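Local coordinates for protein tyrocidine synthase 2 (Brevibacillus parabrevis, PDB 6TA8) that is a large modular nonribosomal peptide synthetase, represented here by a condensation domain with a two-lobed, V-shaped fold, at residues His54-Val59 with Ala161-Val166; Arg110-Asp115 with Leu144-Leu149; Trp172-Glu177 with Val316-Gly321. One frame throughout, in Å; residues are numbered along the deposited sequence.

Contact 1 of 3, residues His54-Val59 with Ala161-Val166; sequences HWNQAV and AIHHLV
Gln57 pairs with Ile162 through the backbone and lays its side chain against the ring of His164. The antiparallel strands 56-63 and 155-163 are neighbours here in the mixed sheet of the N-terminal lobe. His163 and His164 are the two histidines that open the HHxxxDG signature of condensation domains.

The backbone bonds come first. Gln57 N binds Ile162 O at 2.9 Å, and Ile162 N returns the bond to Gln57 O at 3.0 Å. Both are nearly straight. Past the end of the regular pairing, His164 N still reaches Trp55 O at 3.2 Å. At the non-hydrogen-bonded pair Ala58 and Ala161 the two methyls touch, and Gln134 of helix 122-134 packs on both.

Stacking centres on His164. The Gln57 amide lies over one face of its ring, with the planes 28° apart. Gln57 CD is 3.5 Å above the His164 ring plane, offset toward the rim. Gln57 CG makes a CH-pi contact 4.0 Å from the His164 ring centroid. Gln57 OE1 accepts a weak hydrogen bond from Trp172 NE1, which probably helps to fix the amide. The Trp55 six-membered ring is near parallel to the His164 ring but slid aside, so they barely overlap. Trp322 also stacks on His164, whose ND1 bonds to Val167 O.

Polar side-chain bonds fix the neighbouring groups. Asn56 OD1 accepts Trp55 N from above its carbonyl plane, while ND2 bonds to Gln134 O. His163 turns CG anti to its own N (chi1 -161°), which brings one ring face under Trp55 O. Trp55 O sits 3.9 Å above the centre of the His163 ring. Both ring nitrogens are engaged: NE2 with Arg52 O, and ND1 of His163 with Leu165 N at 3.3 Å.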
loop_
_atom_site.group_PDB
_atom_site.type_symbol
_atom_site.label_atom_id
_atom_site.label_comp_id
_atom_site.label_asym_id
_atom_site.label_seq_id
_atom_site.Cartn_x
_atom_site.Cartn_y
_atom_site.Cartn_z
ATOM N N HIS A 54 -8.758 9.321 10.073
ATOM C CA HIS A 54 -9.532 8.409 9.233
ATOM C C HIS A 54 -8.776 8.260 7.914
ATOM O O HIS A 54 -9.017 8.993 6.953
ATOM C CB HIS A 54 -10.953 8.923 9.018
ATOM C CG HIS A 54 -11.882 7.899 8.444
ATOM N ND1 HIS A 54 -13.226 8.140 8.253
ATOM C CD2 HIS A 54 -11.662 6.634 8.019
ATOM C CE1 HIS A 54 -13.794 7.066 7.734
ATOM N NE2 HIS A 54 -12.867 6.137 7.581
ATOM N N TRP A 55 -7.857 7.297 7.882
ATOM C CA TRP A 55 -6.981 7.067 6.741
ATOM C C TRP A 55 -6.298 5.720 6.921
ATOM O O TRP A 55 -5.086 5.657 7.145
ATOM C CB TRP A 55 -5.948 8.191 6.624
ATOM C CG TRP A 55 -5.525 8.506 5.221
ATOM C CD1 TRP A 55 -6.191 9.285 4.321
ATOM C CD2 TRP A 55 -4.331 8.064 4.564
ATOM N NE1 TRP A 55 -5.491 9.348 3.141
ATOM C CE2 TRP A 55 -4.345 8.608 3.263
ATOM C CE3 TRP A 55 -3.255 7.258 4.945
ATOM C CZ2 TRP A 55 -3.325 8.373 2.345
ATOM C CZ3 TRP A 55 -2.243 7.026 4.031
ATOM C CH2 TRP A 55 -2.286 7.582 2.747
ATOM N N ASN A 56 -7.067 4.639 6.835
ATOM C CA ASN A 56 -6.651 3.333 7.324
ATOM C C ASN A 56 -6.556 2.321 6.186
ATOM O O ASN A 56 -6.827 2.619 5.021
ATOM C CB ASN A 56 -7.626 2.822 8.391
ATOM C CG ASN A 56 -8.174 3.930 9.266
ATOM O OD1 ASN A 56 -7.475 4.891 9.589
ATOM N ND2 ASN A 56 -9.435 3.800 9.661
ATOM N N GLN A 57 -6.143 1.112 6.558
ATOM C CA GLN A 57 -6.261 -0.086 5.741
ATOM C C GLN A 57 -6.942 -1.149 6.588
ATOM O O GLN A 57 -6.688 -1.245 7.793
ATOM C CB GLN A 57 -4.890 -0.585 5.255
ATOM C CG GLN A 57 -4.313 0.204 4.090
ATOM C CD GLN A 57 -2.988 -0.355 3.609
ATOM O OE1 GLN A 57 -2.312 -1.091 4.330
ATOM N NE2 GLN A 57 -2.607 -0.004 2.385
ATOM N N ALA A 58 -7.814 -1.941 5.969
ATOM C CA ALA A 58 -8.604 -2.899 6.727
ATOM C C ALA A 58 -8.876 -4.137 5.889
ATOM O O ALA A 58 -8.897 -4.082 4.656
ATOM C CB ALA A 58 -9.927 -2.281 7.199
ATOM N N VAL A 59 -9.079 -5.260 6.580
ATOM C CA VAL A 59 -9.474 -6.516 5.960
ATOM C C VAL A 59 -10.639 -7.095 6.751
ATOM O O VAL A 59 -10.755 -6.893 7.965
ATOM C CB VAL A 59 -8.307 -7.531 5.884
ATOM C CG1 VAL A 59 -7.144 -6.958 5.085
ATOM C CG2 VAL A 59 -7.849 -7.946 7.277
ATOM N N ALA A 161 -9.298 -3.155 11.333
ATOM C CA ALA A 161 -8.959 -1.865 10.746
ATOM C C ALA A 161 -7.799 -1.246 11.513
ATOM O O ALA A 161 -7.853 -1.128 12.741
ATOM C CB ALA A 161 -10.164 -0.923 10.756
ATOM N N ILE A 162 -6.753 -0.858 10.787
ATOM C CA ILE A 162 -5.555 -0.270 11.371
ATOM C C ILE A 162 -5.196 0.982 10.586
ATOM O O ILE A 162 -5.244 0.985 9.351
ATOM C CB ILE A 162 -4.370 -1.260 11.373
ATOM C CG1 ILE A 162 -4.786 -2.601 11.981
ATOM C CG2 ILE A 162 -3.191 -0.681 12.133
ATOM C CD1 ILE A 162 -3.690 -3.636 11.962
ATOM N N HIS A 163 -4.838 2.045 11.305
ATOM C CA HIS A 163 -4.403 3.275 10.656
ATOM C C HIS A 163 -3.179 3.010 9.789
ATOM O O HIS A 163 -2.274 2.263 10.172
ATOM C CB HIS A 163 -4.090 4.344 11.703
ATOM C CG HIS A 163 -4.085 5.738 11.160
ATOM N ND1 HIS A 163 -2.975 6.304 10.570
ATOM C CD2 HIS A 163 -5.057 6.682 11.119
ATOM C CE1 HIS A 163 -3.263 7.536 10.188
ATOM N NE2 HIS A 163 -4.519 7.791 10.510
ATOM N N HIS A 164 -3.154 3.635 8.610
ATOM C CA HIS A 164 -2.115 3.373 7.621
ATOM C C HIS A 164 -0.724 3.796 8.080
ATOM O O HIS A 164 0.256 3.463 7.406
ATOM C CB HIS A 164 -2.459 4.080 6.310
ATOM C CG HIS A 164 -1.850 3.445 5.099
ATOM N ND1 HIS A 164 -0.815 2.538 5.174
ATOM C CD2 HIS A 164 -2.132 3.586 3.782
ATOM C CE1 HIS A 164 -0.487 2.146 3.956
ATOM N NE2 HIS A 164 -1.270 2.768 3.093
ATOM N N LEU A 165 -0.611 4.510 9.200
ATOM C CA LEU A 165 0.682 5.017 9.639
ATOM C C LEU A 165 1.592 3.936 10.210
ATOM O O LEU A 165 2.764 4.225 10.473
ATOM C CB LEU A 165 0.483 6.118 10.684
ATOM C CG LEU A 165 0.373 7.551 10.163
ATOM C CD1 LEU A 165 0.027 8.501 11.299
ATOM C CD2 LEU A 165 1.666 7.973 9.480
ATOM N N VAL A 166 1.098 2.713 10.404
ATOM C CA VAL A 166 1.879 1.677 11.075
ATOM C C VAL A 166 1.767 0.341 10.350
ATOM O O VAL A 166 2.217 -0.689 10.866
ATOM C CB VAL A 166 1.443 1.526 12.545
ATOM C CG1 VAL A 166 1.887 2.727 13.367
ATOM C CG2 VAL A 166 -0.064 1.337 12.636
#

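Contact 2 of 3, residues Arg110-Asp115 with Leu144-Leu149; sequences RFYSYD and LVHVAL
Arg110 and His146 lie side by side and point the same way. Arg110 CB sits over one face of the imidazole, 3.9 Å from the centroid of the His146 ring, as a CH-pi contact. The arginine chain is extended from CG to NE, which carries Arg110 CD to 3.5 Å from His146 NE2. That nitrogen is hydrogen-bonded to Ser136 O.

Tyr112 comes at His146 obliquely, with the ring planes at 34°. Its OH approaches His146 CD2 and also takes a bond from Arg110 NE, 3.0 Å from Tyr112 OH and in the guanidinium plane. A weak bond to Ser136 OG adds to the hold on the hydroxyl. Further along this face, Tyr112 CB meets Ala148 CB.

On the other face Phe111, Val147 and Leu149 make the apolar contacts. Phe111 crosses Val147 obliquely, CD1 of Phe111 being 4.1 Å from Val147 CB, and runs alongside Leu149. Helix 69-82 packs on Phe111 and Val147.

Five backbone hydrogen bonds join the strands. Strand 110-115 is outermost in the mixed sheet and parallel to its neighbour 145-152. Helix 122-134 links the two, its Ile133 packing on Tyr112, His146 and Ala148: a beta-alpha-beta crossover.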
loop_
_atom_site.group_PDB
_atom_site.type_symbol
_atom_site.label_atom_id
_atom_site.label_comp_id
_atom_site.label_asym_id
_atom_site.label_seq_id
_atom_site.Cartn_x
_atom_site.Cartn_y
_atom_site.Cartn_z
ATOM N N ARG A 110 -8.764 -1.913 20.340
ATOM C CA ARG A 110 -10.166 -1.648 20.627
ATOM C C ARG A 110 -11.022 -2.742 19.999
ATOM O O ARG A 110 -10.906 -3.014 18.800
ATOM C CB ARG A 110 -10.582 -0.275 20.098
ATOM C CG ARG A 110 -11.909 0.223 20.643
ATOM C CD ARG A 110 -12.133 1.685 20.296
ATOM N NE ARG A 110 -13.385 2.194 20.846
ATOM C CZ ARG A 110 -13.488 2.827 22.009
ATOM N NH1 ARG A 110 -12.409 3.033 22.752
ATOM N NH2 ARG A 110 -14.671 3.256 22.431
ATOM N N PHE A 111 -11.878 -3.359 20.810
ATOM C CA PHE A 111 -12.667 -4.509 20.396
ATOM C C PHE A 111 -14.139 -4.137 20.274
ATOM O O PHE A 111 -14.659 -3.342 21.063
ATOM C CB PHE A 111 -12.506 -5.665 21.387
ATOM C CG PHE A 111 -13.039 -6.975 20.882
ATOM C CD1 PHE A 111 -12.295 -7.746 20.004
ATOM C CD2 PHE A 111 -14.280 -7.436 21.286
ATOM C CE1 PHE A 111 -12.782 -8.952 19.537
ATOM C CE2 PHE A 111 -14.772 -8.641 20.823
ATOM C CZ PHE A 111 -14.022 -9.401 19.946
ATOM N N TYR A 112 -14.804 -4.722 19.279
ATOM C CA TYR A 112 -16.229 -4.529 19.044
ATOM C C TYR A 112 -16.877 -5.891 18.861
ATOM O O TYR A 112 -16.365 -6.727 18.109
ATOM C CB TYR A 112 -16.485 -3.656 17.810
ATOM C CG TYR A 112 -15.985 -2.232 17.921
ATOM C CD1 TYR A 112 -14.636 -1.934 17.763
ATOM C CD2 TYR A 112 -16.861 -1.185 18.167
ATOM C CE1 TYR A 112 -14.175 -0.634 17.858
ATOM C CE2 TYR A 112 -16.410 0.119 18.263
ATOM C CZ TYR A 112 -15.066 0.388 18.107
ATOM O OH TYR A 112 -14.610 1.683 18.201
ATOM N N SER A 113 -18.001 -6.114 19.541
ATOM C CA SER A 113 -18.708 -7.388 19.491
ATOM C C SER A 113 -20.173 -7.131 19.173
ATOM O O SER A 113 -20.854 -6.416 19.917
ATOM C CB SER A 113 -18.570 -8.149 20.812
ATOM O OG SER A 113 -19.183 -9.423 20.731
ATOM N N TYR A 114 -20.657 -7.716 18.079
ATOM C CA TYR A 114 -22.037 -7.554 17.644
ATOM C C TYR A 114 -22.663 -8.922 17.424
ATOM O O TYR A 114 -22.047 -9.798 16.810
ATOM C CB TYR A 114 -22.120 -6.719 16.362
ATOM C CG TYR A 114 -21.578 -5.317 16.516
ATOM C CD1 TYR A 114 -22.380 -4.291 17.000
ATOM C CD2 TYR A 114 -20.263 -5.020 16.184
ATOM C CE1 TYR A 114 -21.888 -3.009 17.145
ATOM C CE2 TYR A 114 -19.763 -3.740 16.324
ATOM C CZ TYR A 114 -20.577 -2.739 16.805
ATOM O OH TYR A 114 -20.080 -1.465 16.947
ATOM N N ASP A 115 -23.883 -9.096 17.922
ATOM C CA ASP A 115 -24.629 -10.347 17.806
ATOM C C ASP A 115 -25.785 -10.108 16.836
ATOM O O ASP A 115 -26.898 -9.768 17.241
ATOM C CB ASP A 115 -25.125 -10.814 19.176
ATOM C CG ASP A 115 -25.915 -12.107 19.105
ATOM O OD1 ASP A 115 -25.751 -12.858 18.120
ATOM O OD2 ASP A 115 -26.703 -12.375 20.038
ATOM N N LEU A 144 -4.382 2.258 17.691
ATOM C CA LEU A 144 -4.538 2.336 16.245
ATOM C C LEU A 144 -5.137 1.074 15.639
ATOM O O LEU A 144 -5.374 1.041 14.427
ATOM C CB LEU A 144 -3.189 2.630 15.584
ATOM C CG LEU A 144 -2.507 3.937 15.993
ATOM C CD1 LEU A 144 -1.239 4.155 15.181
ATOM C CD2 LEU A 144 -3.459 5.109 15.833
ATOM N N VAL A 145 -5.396 0.046 16.442
ATOM C CA VAL A 145 -5.934 -1.223 15.963
ATOM C C VAL A 145 -7.364 -1.363 16.471
ATOM O O VAL A 145 -7.606 -1.321 17.685
ATOM C CB VAL A 145 -5.072 -2.410 16.416
ATOM C CG1 VAL A 145 -5.618 -3.710 15.847
ATOM C CG2 VAL A 145 -3.624 -2.203 15.998
ATOM N N HIS A 146 -8.307 -1.531 15.546
ATOM C CA HIS A 146 -9.713 -1.752 15.868
ATOM C C HIS A 146 -10.124 -3.119 15.341
ATOM O O HIS A 146 -9.981 -3.393 14.145
ATOM C CB HIS A 146 -10.598 -0.658 15.265
ATOM C CG HIS A 146 -10.590 0.624 16.037
ATOM N ND1 HIS A 146 -9.469 1.096 16.686
ATOM C CD2 HIS A 146 -11.565 1.537 16.260
ATOM C CE1 HIS A 146 -9.755 2.241 17.279
ATOM N NE2 HIS A 146 -11.020 2.532 17.035
ATOM N N VAL A 147 -10.631 -3.970 16.228
ATOM C CA VAL A 147 -11.079 -5.312 15.874
ATOM C C VAL A 147 -12.575 -5.401 16.135
ATOM O O VAL A 147 -13.039 -5.071 17.233
ATOM C CB VAL A 147 -10.318 -6.393 16.664
ATOM C CG1 VAL A 147 -10.684 -7.778 16.156
ATOM C CG2 VAL A 147 -8.817 -6.165 16.567
ATOM N N ALA A 148 -13.327 -5.843 15.129
ATOM C CA ALA A 148 -14.777 -5.937 15.222
ATOM C C ALA A 148 -15.223 -7.328 14.801
ATOM O O ALA A 148 -14.829 -7.814 13.737
ATOM C CB ALA A 148 -15.459 -4.878 14.353
ATOM N N LEU A 149 -16.045 -7.960 15.634
ATOM C CA LEU A 149 -16.571 -9.292 15.372
ATOM C C LEU A 149 -18.071 -9.187 15.126
ATOM O O LEU A 149 -18.815 -8.723 15.997
ATOM C CB LEU A 149 -16.279 -10.235 16.540
ATOM C CG LEU A 149 -16.890 -11.635 16.457
ATOM C CD1 LEU A 149 -16.402 -12.365 15.214
ATOM C CD2 LEU A 149 -16.569 -12.432 17.712
#

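Contact 3 of 3, residues Trp172-Glu177 with Val316-Gly321; sequences WRILFE and VTRTIG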
loop_
_atom_site.group_PDB
_atom_site.type_symbol
_atom_site.label_atom_id
_atom_site.label_comp_id
_atom_site.label_asym_id
_atom_site.label_seq_id
_atom_site.Cartn_x
_atom_site.Cartn_y
_atom_site.Cartn_z
ATOM N N TRP A 172 0.518 -6.651 6.304
ATOM C CA TRP A 172 -0.730 -7.399 6.408
ATOM C C TRP A 172 -0.506 -8.893 6.207
ATOM O O TRP A 172 -1.209 -9.709 6.816
ATOM C CB TRP A 172 -1.748 -6.869 5.398
ATOM C CG TRP A 172 -2.461 -5.637 5.866
ATOM C CD1 TRP A 172 -2.275 -4.361 5.420
ATOM C CD2 TRP A 172 -3.474 -5.565 6.876
ATOM N NE1 TRP A 172 -3.110 -3.499 6.088
ATOM C CE2 TRP A 172 -3.856 -4.214 6.989
ATOM C CE3 TRP A 172 -4.094 -6.512 7.697
ATOM C CZ2 TRP A 172 -4.830 -3.787 7.887
ATOM C CZ3 TRP A 172 -5.061 -6.087 8.588
ATOM C CH2 TRP A 172 -5.420 -4.735 8.676
ATOM N N ARG A 173 0.461 -9.270 5.367
ATOM C CA ARG A 173 0.770 -10.686 5.197
ATOM C C ARG A 173 1.362 -11.273 6.473
ATOM O O ARG A 173 1.083 -12.428 6.818
ATOM C CB ARG A 173 1.725 -10.882 4.020
ATOM C CG ARG A 173 1.394 -10.036 2.805
ATOM C CD ARG A 173 2.554 -10.008 1.826
ATOM N NE ARG A 173 2.233 -10.694 0.579
ATOM C CZ ARG A 173 1.938 -10.072 -0.557
ATOM N NH1 ARG A 173 1.659 -10.771 -1.649
ATOM N NH2 ARG A 173 1.923 -8.747 -0.601
ATOM N N ILE A 174 2.178 -10.494 7.188
ATOM C CA ILE A 174 2.679 -10.943 8.484
ATOM C C ILE A 174 1.537 -11.064 9.482
ATOM O O ILE A 174 1.549 -11.949 10.347
ATOM C CB ILE A 174 3.774 -9.986 8.992
ATOM C CG1 ILE A 174 4.851 -9.792 7.926
ATOM C CG2 ILE A 174 4.392 -10.507 10.280
ATOM C CD1 ILE A 174 5.879 -8.745 8.288
ATOM N N LEU A 175 0.532 -10.191 9.379
ATOM C CA LEU A 175 -0.620 -10.274 10.270
ATOM C C LEU A 175 -1.427 -11.538 10.007
ATOM O O LEU A 175 -1.824 -12.239 10.947
ATOM C CB LEU A 175 -1.497 -9.033 10.109
ATOM C CG LEU A 175 -1.124 -7.815 10.953
ATOM C CD1 LEU A 175 -2.202 -6.752 10.845
ATOM C CD2 LEU A 175 -0.908 -8.217 12.402
ATOM N N PHE A 176 -1.684 -11.845 8.732
ATOM C CA PHE A 176 -2.441 -13.047 8.396
ATOM C C PHE A 176 -1.723 -14.302 8.875
ATOM O O PHE A 176 -2.365 -15.272 9.293
ATOM C CB PHE A 176 -2.680 -13.117 6.887
ATOM C CG PHE A 176 -3.390 -11.918 6.323
ATOM C CD1 PHE A 176 -4.307 -11.212 7.085
ATOM C CD2 PHE A 176 -3.142 -11.500 5.025
ATOM C CE1 PHE A 176 -4.960 -10.111 6.565
ATOM C CE2 PHE A 176 -3.792 -10.400 4.498
ATOM C CZ PHE A 176 -4.702 -9.704 5.269
ATOM N N GLU A 177 -0.390 -14.302 8.820
ATOM C CA GLU A 177 0.369 -15.455 9.288
ATOM C C GLU A 177 0.311 -15.570 10.807
ATOM O O GLU A 177 -0.002 -16.636 11.348
ATOM C CB GLU A 177 1.821 -15.353 8.813
ATOM C CG GLU A 177 2.059 -15.840 7.391
ATOM C CD GLU A 177 3.444 -15.482 6.877
ATOM O OE1 GLU A 177 3.589 -14.411 6.248
ATOM O OE2 GLU A 177 4.387 -16.268 7.104
ATOM N N VAL A 316 14.115 -6.657 8.217
ATOM C CA VAL A 316 12.734 -6.285 8.509
ATOM C C VAL A 316 11.782 -7.252 7.816
ATOM O O VAL A 316 10.749 -6.842 7.273
ATOM C CB VAL A 316 12.446 -4.832 8.088
ATOM C CG1 VAL A 316 13.036 -3.858 9.099
ATOM C CG2 VAL A 316 12.996 -4.561 6.697
ATOM N N THR A 317 12.117 -8.544 7.836
ATOM C CA THR A 317 11.256 -9.536 7.199
ATOM C C THR A 317 9.958 -9.727 7.974
ATOM O O THR A 317 8.880 -9.820 7.376
ATOM C CB THR A 317 11.997 -10.867 7.058
ATOM O OG1 THR A 317 12.673 -11.175 8.283
ATOM C CG2 THR A 317 13.013 -10.795 5.926
ATOM N N ARG A 318 10.039 -9.789 9.304
ATOM C CA ARG A 318 8.870 -9.952 10.159
ATOM C C ARG A 318 8.457 -8.648 10.835
ATOM O O ARG A 318 7.713 -8.677 11.820
ATOM C CB ARG A 318 9.132 -11.027 11.213
ATOM C CG ARG A 318 9.627 -12.349 10.651
ATOM C CD ARG A 318 8.540 -13.051 9.860
ATOM N NE ARG A 318 7.431 -13.466 10.714
ATOM C CZ ARG A 318 6.336 -14.074 10.271
ATOM N NH1 ARG A 318 6.199 -14.340 8.980
ATOM N NH2 ARG A 318 5.376 -14.415 11.121
ATOM N N THR A 319 8.930 -7.511 10.332
ATOM C CA THR A 319 8.653 -6.218 10.941
ATOM C C THR A 319 7.403 -5.606 10.322
ATOM O O THR A 319 7.264 -5.565 9.095
ATOM C CB THR A 319 9.843 -5.273 10.768
ATOM O OG1 THR A 319 10.978 -5.796 11.470
ATOM C CG2 THR A 319 9.514 -3.890 11.314
ATOM N N ILE A 320 6.496 -5.135 11.173
ATOM C CA ILE A 320 5.257 -4.502 10.742
ATOM C C ILE A 320 5.433 -2.992 10.825
ATOM O O ILE A 320 5.928 -2.470 11.832
ATOM C CB ILE A 320 4.067 -4.976 11.594
ATOM C CG1 ILE A 320 3.703 -6.416 11.227
ATOM C CG2 ILE A 320 2.867 -4.053 11.423
ATOM C CD1 ILE A 320 2.478 -6.935 11.935
ATOM N N GLY A 321 5.045 -2.295 9.765
ATOM C CA GLY A 321 5.195 -0.853 9.721
ATOM C C GLY A 321 4.797 -0.339 8.358
ATOM O O GLY A 321 4.399 -1.100 7.472
#
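The guanidinium of Arg318 has Ile174 on one face and Glu177 at its edge. Ile174 CG2 stands over the centre of the group, 4.0 Å above the Arg318 guanidinium plane. At the edge, Arg318 NH1 reaches Glu177 OE2 at 3.2 Å in a salt bridge whose hydrogen bond is weak. The carboxylate is turned 77° from the guanidinium, and the bond across the contact uses OE2 alone rather than a paired, two-oxygen grip. The arginine chain bends at chi2 and chi3 (-69° and -66°), and this curls its end back toward the helix. Its stronger polar partner is Asp178, which bonds to NH2. Two successive acids thus share one arginine.

Helix 169-187 belongs to the N-terminal lobe of the condensation-domain fold. The loop 316-321 lies between strands 297-304 and 325-332, which are neighbours in the six-stranded sheet of the other lobe. The contact therefore joins parts of both lobes.

Beside the salt bridge the contact is apolar, partly against loop carbonyls and partly side chain on side chain. Ile174 CD1 fits into the bend of the loop, 3.3 Å from Thr317 O and close to Thr319 O. Ile174 CB also meets Ile320 CG1 at 4.2 Å. His83 touches both isoleucines. Leu175 and Ile320 cross at about a right angle, with Leu175 CD2 lying 3.7 Å from Ile320 CD1.

Contacts 1 and 2 belong to one mixed sheet. Strands 145-152 and 155-163 are adjacent in it, and Ala161 O meets His146 N at 2.9 Å in a probable hydrogen bond. Contact 2 is at the sheet's edge, its centre about 23 Å from the centre of the chain. It is a parallel ladder, with Arg110, His146 and Tyr112 on one face and apolar contacts on the other. Contact 1 is deeper, its centre about 10 Å from the chain centre, and mixes antiparallel pairing with ring and amide stacking. Contact 3 has no backbone bonding between its segments; it combines an apolar core with a salt bridge at the surface. It adjoins contact 1 through Trp172 and Leu175, but does not touch contact 2.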